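Local coordinates for protein STING-associated CdnE c-di-GMP synthase (Flavobacteriaceae, PDB 6WT8) that probably synthesises the signal c-di-GMP as a bacterial CD-NTase, working with a STING receptor in CBASS defence, at residues N287-V290 with K291-E294; Y306-L309 with T310-S314; F334-A337 with K338-E342. All blocks are in the same frame, centred on the assembly; numbering follows the deposited sequence.

Interaction 1 of 3, residues N287-V290 with K291-E294; sequences NIDV and KKYE
Asp289 O accepts the N-H of Lys292 and Val290 O that of Tyr293, closing two overlapping type I turns, and a further bond from Glu294 N to Val290 O adds an alpha-helix-like i+4 turn, so that residues 289-294 coil into about one helical turn. The two donors at Val290 O arrive differently: Glu294 N comes nearly in line with the C=O bond at 2.9 Å, whereas Tyr293 N, at 3.1 Å, stands well above the carbonyl plane. The carboxylate of Asp289 folds over the start of the coil, and its OD1 takes the N-H of Lys291 at 2.9 Å from above the carboxylate plane. Lys292 then lays its extended chain across Asp289, its CE 3.9 Å from Asp289 CB. Beyond, a water joins Lys292 NZ to Asp289 N, so this lysine reaches the backbone through solvent, while its NZ stays 4.9 Å from Asp289 OD2. On the inner side, the Tyr293 ring turns back under the coil with CG between its own N and carbonyl carbon (chi1 71°). Ile288 CG2 meets the ring obliquely, 3.6 Å from Tyr293 CD1, the two side chains crossing at about a right angle, and Val290 O lies over one face. A water in the ring plane sits 2.7 Å from Tyr293 OH and close to Ile288 O, tying the phenol to the extended start of the loop. Leu253 and Met256 of helix 253-266 and Leu301 of helix 300-314 pack on the tyrosine, while Val290 leans on helix 235-248. The arrangement is an Asx turn overlapping type I turns, here in the linker between helices 278-287 and 300-314, with one aromatic anchor plugged into the helical part of the enzyme.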
ATOM      1  N   ASN A 287       2.115  12.964  -1.279  1.00 14.82           N
ATOM      2  CA  ASN A 287       2.460  14.142  -2.048  1.00 16.39           C
ATOM      3  C   ASN A 287       2.640  15.386  -1.154  1.00 15.15           C
ATOM      4  O   ASN A 287       3.167  16.403  -1.629  1.00 17.37           O
ATOM      5  CB  ASN A 287       1.379  14.317  -3.125  1.00 18.31           C
ATOM      6  CG  ASN A 287       1.556  15.568  -3.954  1.00 18.30           C
ATOM      7  OD1 ASN A 287       0.727  16.475  -3.878  1.00 23.31           O
ATOM      8  ND2 ASN A 287       2.617  15.626  -4.677  1.00 20.50           N
ATOM      9  N   ILE A 288       2.223  15.333   0.121  1.00 15.08           N
ATOM     10  CA  ILE A 288       2.368  16.493   0.995  1.00 17.34           C
ATOM     11  C   ILE A 288       3.853  16.722   1.280  1.00 17.58           C
ATOM     12  O   ILE A 288       4.610  15.780   1.539  1.00 17.23           O
ATOM     13  CB  ILE A 288       1.546  16.291   2.293  1.00 14.88           C
ATOM     14  CG1 ILE A 288       0.049  16.198   1.952  1.00 18.43           C
ATOM     15  CG2 ILE A 288       1.731  17.463   3.278  1.00 17.01           C
ATOM     16  CD1 ILE A 288      -0.889  15.843   3.113  1.00 17.78           C
ATOM     17  N   ASP A 289       4.276  17.990   1.259  1.00 18.21           N
ATOM     18  CA  ASP A 289       5.678  18.337   1.478  1.00 18.53           C
ATOM     19  C   ASP A 289       6.024  18.031   2.924  1.00 18.14           C
ATOM     20  O   ASP A 289       5.372  18.571   3.821  1.00 18.98           O
ATOM     21  CB  ASP A 289       5.867  19.832   1.175  1.00 19.58           C
ATOM     22  CG  ASP A 289       7.300  20.355   1.453  1.00 36.54           C
ATOM     23  OD1 ASP A 289       8.207  19.665   2.011  1.00 39.51           O
ATOM     24  OD2 ASP A 289       7.513  21.540   1.094  1.00 44.01           O
ATOM     25  N   VAL A 290       7.042  17.175   3.164  1.00 17.64           N
ATOM     26  CA  VAL A 290       7.313  16.766   4.543  1.00 17.61           C
ATOM     27  C   VAL A 290       7.649  17.944   5.434  1.00 15.60           C
ATOM     28  O   VAL A 290       7.406  17.886   6.645  1.00 19.11           O
ATOM     29  CB  VAL A 290       8.441  15.729   4.680  1.00 20.32           C
ATOM     30  CG1 VAL A 290       7.990  14.380   4.167  1.00 25.33           C
ATOM     31  CG2 VAL A 290       9.778  16.244   4.055  1.00 23.22           C
ATOM     32  N   LYS A 291       8.252  19.009   4.885  1.00 18.08           N
ATOM     33  CA  LYS A 291       8.630  20.117   5.764  1.00 21.16           C
ATOM     34  C   LYS A 291       7.411  20.781   6.392  1.00 19.20           C
ATOM     35  O   LYS A 291       7.544  21.468   7.416  1.00 25.71           O
ATOM     36  CB  LYS A 291       9.471  21.157   5.018  1.00 28.11           C
ATOM     37  CG  LYS A 291      10.770  20.557   4.561  1.00 27.52           C
ATOM     38  CD  LYS A 291      11.870  21.604   4.413  1.00 48.04           C
ATOM     39  CE  LYS A 291      13.212  20.932   4.586  1.00 57.91           C
ATOM     40  NZ  LYS A 291      13.354  19.845   3.572  1.00 59.86           N
ATOM     41  N   LYS A 292       6.235  20.608   5.797  1.00 17.98           N
ATOM     42  CA  LYS A 292       5.047  21.235   6.350  1.00 18.70           C
ATOM     43  C   LYS A 292       4.529  20.523   7.571  1.00 20.16           C
ATOM     44  O   LYS A 292       3.802  21.145   8.334  1.00 22.51           O
ATOM     45  CB  LYS A 292       3.940  21.299   5.311  1.00 19.76           C
ATOM     46  CG  LYS A 292       4.375  22.192   4.142  1.00 22.51           C
ATOM     47  CD  LYS A 292       3.300  22.225   3.084  1.00 30.24           C
ATOM     48  CE  LYS A 292       3.769  23.083   1.878  1.00 33.67           C
ATOM     49  NZ  LYS A 292       2.883  22.989   0.691  1.00 35.04           N
ATOM     50  N   TYR A 293       4.937  19.268   7.807  1.00 16.03           N
ATOM     51  CA  TYR A 293       4.322  18.544   8.897  1.00 16.55           C
ATOM     52  C   TYR A 293       5.255  17.662   9.733  1.00 15.63           C
ATOM     53  O   TYR A 293       4.788  17.114  10.745  1.00 15.18           O
ATOM     54  CB  TYR A 293       3.162  17.688   8.354  1.00 16.20           C
ATOM     55  CG  TYR A 293       3.540  16.489   7.508  1.00 14.31           C
ATOM     56  CD1 TYR A 293       3.720  16.604   6.126  1.00 15.38           C
ATOM     57  CD2 TYR A 293       3.773  15.260   8.121  1.00 14.07           C
ATOM     58  CE1 TYR A 293       4.049  15.467   5.363  1.00 16.58           C
ATOM     59  CE2 TYR A 293       4.049  14.152   7.402  1.00 16.64           C
ATOM     60  CZ  TYR A 293       4.219  14.273   6.034  1.00 15.74           C
ATOM     61  OH  TYR A 293       4.565  13.136   5.307  1.00 16.97           O
ATOM     62  N   GLU A 294       6.533  17.487   9.358  1.00 17.11           N
ATOM     63  CA  GLU A 294       7.357  16.524  10.074  1.00 18.20           C
ATOM     64  C   GLU A 294       7.591  16.881  11.540  1.00 15.43           C
ATOM     65  O   GLU A 294       7.961  15.985  12.317  1.00 15.64           O
ATOM     66  CB  GLU A 294       8.691  16.353   9.376  1.00 16.11           C
ATOM     67  CG  GLU A 294       9.594  17.588   9.448  1.00 18.60           C
ATOM     68  CD  GLU A 294      10.865  17.313   8.672  1.00 25.67           C
ATOM     69  OE1 GLU A 294      10.746  17.175   7.443  1.00 25.60           O
ATOM     70  OE2 GLU A 294      11.941  17.155   9.286  1.00 24.50           O
TER
HETATM   71  O   HOH W   1       4.199  13.332   2.672  1.00 17.36           O
HETATM   72  O   HOH W   2       2.389  20.119   0.496  1.00 22.93           O

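Interaction 2 of 3, residues Y306-L309 with T310-S314; sequences YQEL and TNIIS
Tyr306 O is gripped twice by Thr310, through N and through OG1, each at 2.9 Å and from opposite faces of the carbonyl plane. The side-chain bond follows from a chi1 of -66°, which sets OG1 beside the threonine's own N and aims it back up the helix. Thr310 OG1 rests over the centre of the Tyr306 ring, 3.6 Å above its plane, so the hydroxyl is held between carbonyl and aromatic face. One turn on, Ser314 OG repeats the pattern with a bond to Thr310 O. Glu308 bends at chi2; a water accepts from Asn311 ND2 and donates to Glu308 OE1, each at 2.8 Å, while OE2 is bound by Tyr318 OH. Ile312 CD1 lies 3.8 Å from Glu308 OE2, crossing the bent chain at a slant. The apolar side is looser between the segments, Leu309 CD2 and Ile312 CD1 being 4.4 Å apart. Leu309 meets Leu346 and Leu350 of helix 336-360, Ile312 meets Ile322 and Phe332, and both touch Ile284 of helix 278-287. This is a regular alpha-helix, 300-314, in which the hydroxyls of Thr310 and Ser314 bond back to the carbonyl four residues earlier, set in an alpha-helical bundle.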
ATOM      1  N   TYR A 306      -6.735  18.634   6.191  1.00 14.89           N
ATOM      2  CA  TYR A 306      -7.847  19.451   5.723  1.00 15.42           C
ATOM      3  C   TYR A 306      -7.382  20.463   4.700  1.00 17.73           C
ATOM      4  O   TYR A 306      -8.036  20.640   3.661  1.00 18.50           O
ATOM      5  CB  TYR A 306      -8.529  20.146   6.894  1.00 16.66           C
ATOM      6  CG  TYR A 306      -9.624  21.074   6.464  1.00 16.36           C
ATOM      7  CD1 TYR A 306     -10.843  20.605   6.074  1.00 17.00           C
ATOM      8  CD2 TYR A 306      -9.460  22.451   6.531  1.00 23.04           C
ATOM      9  CE1 TYR A 306     -11.860  21.422   5.667  1.00 18.14           C
ATOM     10  CE2 TYR A 306     -10.488  23.294   6.107  1.00 28.05           C
ATOM     11  CZ  TYR A 306     -11.689  22.759   5.687  1.00 22.54           C
ATOM     12  OH  TYR A 306     -12.724  23.567   5.303  1.00 25.19           O
ATOM     13  N   GLN A 307      -6.252  21.128   4.966  1.00 17.11           N
ATOM     14  CA  GLN A 307      -5.725  22.080   4.001  1.00 18.24           C
ATOM     15  C   GLN A 307      -5.394  21.391   2.672  1.00 16.78           C
ATOM     16  O   GLN A 307      -5.689  21.915   1.606  1.00 20.16           O
ATOM     17  CB  GLN A 307      -4.501  22.793   4.585  1.00 19.94           C
ATOM     18  CG  GLN A 307      -4.787  23.668   5.768  1.00 25.62           C
ATOM     19  CD  GLN A 307      -3.448  24.073   6.459  1.00 35.03           C
ATOM     20  OE1 GLN A 307      -2.533  24.564   5.799  1.00 40.87           O
ATOM     21  NE2 GLN A 307      -3.322  23.800   7.755  1.00 38.89           N
ATOM     22  N   GLU A 308      -4.793  20.216   2.713  1.00 15.20           N
ATOM     23  CA  GLU A 308      -4.448  19.558   1.467  1.00 15.97           C
ATOM     24  C   GLU A 308      -5.690  19.176   0.674  1.00 16.30           C
ATOM     25  O   GLU A 308      -5.744  19.386  -0.555  1.00 17.26           O
ATOM     26  CB  GLU A 308      -3.626  18.315   1.772  1.00 16.43           C
ATOM     27  CG  GLU A 308      -3.281  17.498   0.536  1.00 18.09           C
ATOM     28  CD  GLU A 308      -2.328  18.231  -0.423  1.00 24.16           C
ATOM     29  OE1 GLU A 308      -1.724  19.244  -0.038  1.00 24.43           O
ATOM     30  OE2 GLU A 308      -2.190  17.739  -1.560  1.00 26.53           O
ATOM     31  N   LEU A 309      -6.701  18.579   1.332  1.00 15.32           N
ATOM     32  CA  LEU A 309      -7.915  18.245   0.570  1.00 13.75           C
ATOM     33  C   LEU A 309      -8.595  19.484   0.029  1.00 18.03           C
ATOM     34  O   LEU A 309      -9.053  19.465  -1.118  1.00 16.86           O
ATOM     35  CB  LEU A 309      -8.889  17.452   1.426  1.00 15.30           C
ATOM     36  CG  LEU A 309      -8.337  16.128   1.972  1.00 15.23           C
ATOM     37  CD1 LEU A 309      -9.472  15.347   2.608  1.00 19.23           C
ATOM     38  CD2 LEU A 309      -7.699  15.270   0.944  1.00 18.38           C
ATOM     39  N   THR A 310      -8.635  20.578   0.813  1.00 17.05           N
ATOM     40  CA  THR A 310      -9.193  21.838   0.325  1.00 17.32           C
ATOM     41  C   THR A 310      -8.466  22.334  -0.916  1.00 19.55           C
ATOM     42  O   THR A 310      -9.108  22.794  -1.884  1.00 19.55           O
ATOM     43  CB  THR A 310      -9.120  22.853   1.482  1.00 21.27           C
ATOM     44  OG1 THR A 310     -10.018  22.358   2.471  1.00 28.59           O
ATOM     45  CG2 THR A 310      -9.532  24.233   0.989  1.00 31.32           C
ATOM     46  N   ASN A 311      -7.135  22.223  -0.935  1.00 16.18           N
ATOM     47  CA  ASN A 311      -6.346  22.650  -2.093  1.00 18.03           C
ATOM     48  C   ASN A 311      -6.614  21.761  -3.288  1.00 19.17           C
ATOM     49  O   ASN A 311      -6.695  22.244  -4.428  1.00 19.91           O
ATOM     50  CB  ASN A 311      -4.845  22.583  -1.775  1.00 19.46           C
ATOM     51  CG  ASN A 311      -4.396  23.657  -0.765  1.00 33.48           C
ATOM     52  OD1 ASN A 311      -5.111  24.622  -0.501  1.00 35.56           O
ATOM     53  ND2 ASN A 311      -3.202  23.479  -0.208  1.00 38.50           N
ATOM     54  N   ILE A 312      -6.782  20.461  -3.050  1.00 15.70           N
ATOM     55  CA  ILE A 312      -7.136  19.572  -4.167  1.00 15.64           C
ATOM     56  C   ILE A 312      -8.472  19.952  -4.786  1.00 18.16           C
ATOM     57  O   ILE A 312      -8.624  19.902  -6.021  1.00 17.90           O
ATOM     58  CB  ILE A 312      -7.126  18.108  -3.699  1.00 14.71           C
ATOM     59  CG1 ILE A 312      -5.666  17.719  -3.479  1.00 16.70           C
ATOM     60  CG2 ILE A 312      -7.893  17.148  -4.703  1.00 15.97           C
ATOM     61  CD1 ILE A 312      -5.578  16.375  -2.745  1.00 16.73           C
ATOM     62  N   ILE A 313      -9.481  20.246  -3.951  1.00 17.06           N
ATOM     63  CA  ILE A 313     -10.808  20.612  -4.454  1.00 18.45           C
ATOM     64  C   ILE A 313     -10.745  21.929  -5.215  1.00 19.87           C
ATOM     65  O   ILE A 313     -11.407  22.083  -6.261  1.00 22.34           O
ATOM     66  CB  ILE A 313     -11.800  20.671  -3.278  1.00 18.61           C
ATOM     67  CG1 ILE A 313     -12.030  19.276  -2.695  1.00 18.54           C
ATOM     68  CG2 ILE A 313     -13.137  21.327  -3.678  1.00 21.35           C
ATOM     69  CD1 ILE A 313     -12.539  19.391  -1.229  1.00 21.33           C
ATOM     70  N   SER A 314      -9.940  22.877  -4.739  1.00 18.69           N
ATOM     71  CA  SER A 314     -10.030  24.246  -5.265  1.00 21.17           C
ATOM     72  C   SER A 314      -9.066  24.538  -6.399  1.00 23.85           C
ATOM     73  O   SER A 314      -9.319  25.470  -7.170  1.00 27.93           O
ATOM     74  CB  SER A 314      -9.822  25.271  -4.133  1.00 24.36           C
ATOM     75  OG  SER A 314      -8.496  25.236  -3.699  1.00 32.85           O
TER
HETATM   76  O   HOH W   3      -1.106  21.753  -1.030  1.00 34.08           O

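Interaction 3 of 3, residues F334-A337 with K338-E342; sequences FDCA and KKLIE
Lys339 sets CG anti to its own carbonyl carbon (chi1 -75°) and keeps its chain extended beyond, which carries NZ back past the first turn of the helix to Phe334 O at 2.8 Å. Asp335, with a left-handed backbone (phi 57°), turns the chain just before helix 336-360, which is consistent with Phe334 O lying within reach of the lysine. On the way the aliphatic part of the lysine slides along the backbone, its CG 3.3 Å from Asp335 O, the oxygen that also accepts Lys339 N at 3.0 Å. A water accepts from Lys339 NZ and donates to Asp335 OD2, joining ammonium and carboxylate whose charged atoms stand 5.0 Å apart. Ile331 O is a further acceptor for NZ. On another side of the helix, Cys336 SG rests 4.0 Å from Leu340 CD1, and both side chains touch Arg319 of helix 316-320. A methionine in place of Lys339 would probably leave Phe334 O and Ile331 O without their shared donor and set the lead-in to the helix free to shift. The chemistry is thus that of a buried lysine's ammonium satisfied by neutral carbonyls and water, the nearby aspartate likely adding only indirect electrostatic support.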
ATOM      1  N   PHE A 334      -8.491  10.437 -14.318  1.00 18.64           N
ATOM      2  CA  PHE A 334      -9.755   9.793 -14.682  1.00 19.13           C
ATOM      3  C   PHE A 334     -10.720   9.796 -13.516  1.00 17.71           C
ATOM      4  O   PHE A 334     -10.319   9.712 -12.357  1.00 17.18           O
ATOM      5  CB  PHE A 334      -9.510   8.356 -15.133  1.00 20.95           C
ATOM      6  CG  PHE A 334      -8.597   8.273 -16.325  1.00 25.78           C
ATOM      7  CD1 PHE A 334      -9.000   8.774 -17.565  1.00 25.80           C
ATOM      8  CD2 PHE A 334      -7.323   7.760 -16.184  1.00 28.43           C
ATOM      9  CE1 PHE A 334      -8.140   8.719 -18.690  1.00 30.70           C
ATOM     10  CE2 PHE A 334      -6.460   7.718 -17.274  1.00 32.44           C
ATOM     11  CZ  PHE A 334      -6.868   8.181 -18.521  1.00 28.57           C
ATOM     12  N   ASP A 335     -12.005   9.907 -13.859  1.00 18.41           N
ATOM     13  CA  ASP A 335     -13.074   9.937 -12.857  1.00 15.59           C
ATOM     14  C   ASP A 335     -12.871  11.072 -11.864  1.00 16.13           C
ATOM     15  O   ASP A 335     -13.175  10.960 -10.686  1.00 17.18           O
ATOM     16  CB  ASP A 335     -13.212   8.596 -12.134  1.00 16.68           C
ATOM     17  CG  ASP A 335     -13.457   7.451 -13.079  1.00 20.69           C
ATOM     18  OD1 ASP A 335     -14.389   7.526 -13.909  1.00 23.98           O
ATOM     19  OD2 ASP A 335     -12.640   6.510 -13.036  1.00 25.76           O
ATOM     20  N   CYS A 336     -12.356  12.200 -12.357  1.00 15.98           N
ATOM     21  CA  CYS A 336     -11.956  13.242 -11.435  1.00 13.94           C
ATOM     22  C   CYS A 336     -13.137  13.766 -10.624  1.00 14.27           C
ATOM     23  O   CYS A 336     -13.043  13.921  -9.392  1.00 15.18           O
ATOM     24  CB  CYS A 336     -11.283  14.363 -12.198  1.00 15.76           C
ATOM     25  SG  CYS A 336     -10.690  15.716 -11.163  1.00 18.88           S
ATOM     26  N   ALA A 337     -14.249  14.081 -11.310  1.00 14.51           N
ATOM     27  CA  ALA A 337     -15.356  14.672 -10.563  1.00 14.08           C
ATOM     28  C   ALA A 337     -15.967  13.714  -9.560  1.00 13.90           C
ATOM     29  O   ALA A 337     -16.404  14.168  -8.496  1.00 17.11           O
ATOM     30  CB  ALA A 337     -16.410  15.160 -11.559  1.00 14.67           C
ATOM     31  N   LYS A 338     -16.007  12.412  -9.859  1.00 13.98           N
ATOM     32  CA  LYS A 338     -16.476  11.446  -8.858  1.00 13.86           C
ATOM     33  C   LYS A 338     -15.513  11.330  -7.684  1.00 15.84           C
ATOM     34  O   LYS A 338     -15.937  11.208  -6.520  1.00 16.60           O
ATOM     35  CB  LYS A 338     -16.693  10.093  -9.516  1.00 14.28           C
ATOM     36  CG  LYS A 338     -17.873  10.121 -10.511  1.00 14.88           C
ATOM     37  CD  LYS A 338     -17.958   8.755 -11.173  1.00 17.75           C
ATOM     38  CE  LYS A 338     -19.063   8.813 -12.200  1.00 19.41           C
ATOM     39  NZ  LYS A 338     -19.265   7.472 -12.867  1.00 18.65           N
ATOM     40  N   LYS A 339     -14.211  11.381  -7.956  1.00 14.14           N
ATOM     41  CA  LYS A 339     -13.241  11.343  -6.866  1.00 12.67           C
ATOM     42  C   LYS A 339     -13.395  12.566  -5.990  1.00 14.95           C
ATOM     43  O   LYS A 339     -13.329  12.468  -4.759  1.00 15.73           O
ATOM     44  CB  LYS A 339     -11.819  11.274  -7.461  1.00 13.52           C
ATOM     45  CG  LYS A 339     -11.492   9.884  -8.026  1.00 14.81           C
ATOM     46  CD  LYS A 339     -10.202   9.929  -8.882  1.00 15.90           C
ATOM     47  CE  LYS A 339      -9.883   8.500  -9.344  1.00 14.78           C
ATOM     48  NZ  LYS A 339      -8.795   8.445 -10.415  1.00 16.38           N
ATOM     49  N   LEU A 340     -13.624  13.727  -6.618  1.00 14.20           N
ATOM     50  CA  LEU A 340     -13.790  14.946  -5.831  1.00 16.07           C
ATOM     51  C   LEU A 340     -15.016  14.913  -4.928  1.00 17.74           C
ATOM     52  O   LEU A 340     -14.987  15.558  -3.869  1.00 18.40           O
ATOM     53  CB  LEU A 340     -13.836  16.161  -6.755  1.00 15.98           C
ATOM     54  CG  LEU A 340     -12.465  16.510  -7.341  1.00 16.26           C
ATOM     55  CD1 LEU A 340     -12.607  17.721  -8.289  1.00 18.23           C
ATOM     56  CD2 LEU A 340     -11.424  16.805  -6.212  1.00 22.77           C
ATOM     57  N   ILE A 341     -16.088  14.205  -5.295  1.00 15.70           N
ATOM     58  CA  ILE A 341     -17.206  14.078  -4.353  1.00 17.01           C
ATOM     59  C   ILE A 341     -16.698  13.431  -3.067  1.00 17.76           C
ATOM     60  O   ILE A 341     -17.011  13.869  -1.958  1.00 16.11           O
ATOM     61  CB  ILE A 341     -18.358  13.270  -4.957  1.00 20.63           C
ATOM     62  CG1 ILE A 341     -18.959  14.087  -6.119  1.00 29.89           C
ATOM     63  CG2 ILE A 341     -19.413  12.932  -3.851  1.00 21.74           C
ATOM     64  CD1 ILE A 341     -19.078  15.668  -5.796  1.00 36.56           C
ATOM     65  N   GLU A 342     -15.947  12.331  -3.200  1.00 14.02           N
ATOM     66  CA  GLU A 342     -15.466  11.650  -1.997  1.00 12.91           C
ATOM     67  C   GLU A 342     -14.480  12.540  -1.237  1.00 14.19           C
ATOM     68  O   GLU A 342     -14.500  12.579  -0.005  1.00 13.96           O
ATOM     69  CB  GLU A 342     -14.850  10.306  -2.403  1.00 14.79           C
ATOM     70  CG  GLU A 342     -15.947   9.430  -3.033  1.00 16.18           C
ATOM     71  CD  GLU A 342     -15.555   7.979  -3.230  1.00 20.00           C
ATOM     72  OE1 GLU A 342     -14.477   7.542  -2.769  1.00 17.44           O
ATOM     73  OE2 GLU A 342     -16.352   7.262  -3.898  1.00 20.48           O
TER
HETATM   74  O   HOH W   4     -10.407   6.177 -11.560  1.00 26.27           O

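All three contacts are local, and interaction 2 sits between the others in space. Interaction 1 is the linker leading to helix 300-314, which carries interaction 2; they touch where Ile288 CG1 packs on Glu308 CG at 3.8 Å. Interaction 3 is the start of helix 336-360, joined to interaction 2 by Leu340 CD2, 3.9 Å from Ile312 CG2. Interactions 1 and 3 stay about 12 Å apart at their nearest atoms. Residues 287-294 form a partly buried loop dominated by turns, residues 306-314 are mid-to-late helix with buried leucine and isoleucine, and residues 334-342 are mostly surface, although Lys339 and Glu342 are buried. Side chains bond to backbone in each: aspartate, hydroxyls and lysine respectively.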